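Local coordinates for paraflagellar rod component (Trypanosoma cruzi, PDB 6XYB), which is of unknown molecular function, but is a kinetoplastid-specific, metal-binding protein that may be a component of the paraflagellar rod, at residues Thr83-Leu88 with Leu113-Arg118. Numbering follows the deposited sequence. Where two conformers were deposited one is given.
Sequences TIIEGL and LFFARR
Phe-115 reaches from the strand to the helix, and Leu-88 lies over one face of its ring. Followed outward, Leu-88 first brings CB to 4.1 Å from Phe-115 CE2. Its CG stands anti to the carbonyl carbon (chi1 -71°), and CD1 continues anti to CA (chi2 172°), which carries this methyl over the ring as a CH-pi donor, 3.6 Å from the Phe-115 centroid. The methyl is displaced slightly toward the rim, with Phe-115 CZ its nearest ring atom at 3.5 Å. The ring also meets Ile-85: CA of Ile-85 lies at its edge, 4.2 Å from Phe-115 CE2, and CG1 of Ile-85 approaches CZ. Helix 74-90 packs on one side of the antiparallel sheet; its segment 83-88 runs almost parallel to 113-117 (7° between these two axes) of strand 108-117, which pairs with strands 6-13 and 93-103. Leu-88 extends the apolar layer to Leu-7 and Val-9 of strand 6-13 and to Leu-33 of helix 27-36. Farther back along the strand, the two methyls of Leu-113 meet different isoleucines: CD1 lies 4.3 Å from Ile-84 CG2, and CD2 is equally distant from Ile-85 CD1. Leu-113 also touches Ser-98, seen to bind magnesium in this protein, although none is modelled on it in this chain.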
loop_
_atom_site.group_PDB
_atom_site.type_symbol
_atom_site.label_atom_id
_atom_site.label_comp_id
_atom_site.label_asym_id
_atom_site.label_seq_id
_atom_site.Cartn_x
_atom_site.Cartn_y
_atom_site.Cartn_z
ATOM N N THR C 83 -1.038 -15.298 -6.065
ATOM C CA THR C 83 -0.954 -16.018 -7.368
ATOM C C THR C 83 -0.853 -14.979 -8.506
ATOM O O THR C 83 -0.106 -15.216 -9.434
ATOM C CB THR C 83 -2.055 -17.072 -7.592
ATOM O OG1 THR C 83 -3.330 -16.460 -7.824
ATOM C CG2 THR C 83 -2.188 -18.075 -6.464
ATOM N N ILE C 84 -1.553 -13.845 -8.399
ATOM C CA ILE C 84 -1.422 -12.752 -9.405
ATOM C C ILE C 84 0.026 -12.259 -9.401
ATOM O O ILE C 84 0.602 -12.062 -10.472
ATOM C CB ILE C 84 -2.438 -11.619 -9.167
ATOM C CG1 ILE C 84 -3.886 -12.114 -9.337
ATOM C CG2 ILE C 84 -2.061 -10.373 -9.991
ATOM C CD1 ILE C 84 -4.896 -11.137 -8.798
ATOM N N ILE C 85 0.546 -11.969 -8.214
ATOM C CA ILE C 85 1.925 -11.380 -8.153
ATOM C C ILE C 85 2.912 -12.394 -8.744
ATOM O O ILE C 85 3.793 -12.023 -9.499
ATOM C CB ILE C 85 2.302 -11.001 -6.721
ATOM C CG1 ILE C 85 1.390 -9.863 -6.232
ATOM C CG2 ILE C 85 3.797 -10.705 -6.584
ATOM C CD1 ILE C 85 1.277 -9.757 -4.741
ATOM N N GLU C 86 2.816 -13.638 -8.325
ATOM C CA GLU C 86 3.753 -14.699 -8.751
ATOM C C GLU C 86 3.659 -14.884 -10.270
ATOM O O GLU C 86 4.676 -14.925 -10.986
ATOM C CB GLU C 86 3.446 -15.997 -7.981
ATOM C CG GLU C 86 4.004 -15.944 -6.592
ATOM C CD GLU C 86 4.083 -17.260 -5.883
ATOM O OE1 GLU C 86 3.412 -18.204 -6.380
ATOM O OE2 GLU C 86 4.867 -17.327 -4.880
ATOM N N GLY C 87 2.455 -14.895 -10.763
ATOM C CA GLY C 87 2.271 -15.124 -12.196
ATOM C C GLY C 87 2.816 -13.986 -13.043
ATOM O O GLY C 87 3.493 -14.198 -14.058
ATOM N N LEU C 88 2.526 -12.757 -12.625
ATOM C CA LEU C 88 3.046 -11.573 -13.320
ATOM C C LEU C 88 4.561 -11.486 -13.173
ATOM O O LEU C 88 5.194 -11.010 -14.162
ATOM C CB LEU C 88 2.307 -10.347 -12.832
ATOM C CG LEU C 88 0.866 -10.239 -13.296
ATOM C CD1 LEU C 88 0.178 -9.079 -12.570
ATOM C CD2 LEU C 88 0.829 -10.039 -14.786
ATOM N N LEU C 113 -3.027 -3.377 -7.130
ATOM C CA LEU C 113 -1.633 -3.850 -7.208
ATOM C C LEU C 113 -1.065 -3.146 -8.449
ATOM O O LEU C 113 -1.639 -3.288 -9.585
ATOM C CB LEU C 113 -1.600 -5.371 -7.333
ATOM C CG LEU C 113 -2.143 -6.214 -6.191
ATOM C CD1 LEU C 113 -2.368 -7.657 -6.668
ATOM C CD2 LEU C 113 -1.182 -6.297 -5.003
ATOM N N PHE C 114 0.079 -2.506 -8.306
ATOM C CA PHE C 114 0.681 -1.779 -9.434
ATOM C C PHE C 114 2.048 -2.404 -9.766
ATOM O O PHE C 114 2.828 -2.712 -8.861
ATOM C CB PHE C 114 0.927 -0.316 -9.033
ATOM C CG PHE C 114 -0.320 0.451 -8.758
ATOM C CD1 PHE C 114 -1.105 0.890 -9.794
ATOM C CD2 PHE C 114 -0.728 0.644 -7.458
ATOM C CE1 PHE C 114 -2.274 1.600 -9.561
ATOM C CE2 PHE C 114 -1.885 1.399 -7.211
ATOM C CZ PHE C 114 -2.661 1.831 -8.259
ATOM N N PHE C 115 2.261 -2.634 -11.061
ATOM C CA PHE C 115 3.437 -3.377 -11.558
ATOM C C PHE C 115 4.195 -2.578 -12.617
ATOM O O PHE C 115 3.579 -1.773 -13.354
ATOM C CB PHE C 115 3.022 -4.670 -12.233
ATOM C CG PHE C 115 2.321 -5.627 -11.305
ATOM C CD1 PHE C 115 0.954 -5.537 -11.111
ATOM C CD2 PHE C 115 2.988 -6.690 -10.660
ATOM C CE1 PHE C 115 0.293 -6.364 -10.220
ATOM C CE2 PHE C 115 2.305 -7.558 -9.791
ATOM C CZ PHE C 115 0.949 -7.369 -9.569
ATOM N N ALA C 116 5.512 -2.757 -12.641
ATOM C CA ALA C 116 6.366 -2.132 -13.678
ATOM C C ALA C 116 7.226 -3.203 -14.337
ATOM O O ALA C 116 7.449 -4.313 -13.774
ATOM C CB ALA C 116 7.218 -1.038 -13.039
ATOM N N ARG C 117 7.701 -2.925 -15.559
ATOM C CA ARG C 117 8.629 -3.878 -16.217
ATOM C C ARG C 117 9.995 -3.812 -15.537
ATOM O O ARG C 117 10.298 -2.764 -14.944
ATOM C CB ARG C 117 8.804 -3.595 -17.716
ATOM C CG ARG C 117 7.587 -3.792 -18.585
ATOM C CD ARG C 117 7.066 -5.201 -18.625
ATOM N NE ARG C 117 7.884 -6.165 -19.373
ATOM C CZ ARG C 117 7.603 -7.458 -19.473
ATOM N NH1 ARG C 117 6.516 -7.922 -18.912
ATOM N NH2 ARG C 117 8.397 -8.288 -20.130
ATOM N N ARG C 118 10.796 -4.877 -15.606
ATOM C CA ARG C 118 11.983 -5.114 -14.736
ATOM C C ARG C 118 13.130 -4.142 -15.052
ATOM O O ARG C 118 13.963 -3.866 -14.143
ATOM C CB ARG C 118 12.457 -6.559 -14.892
#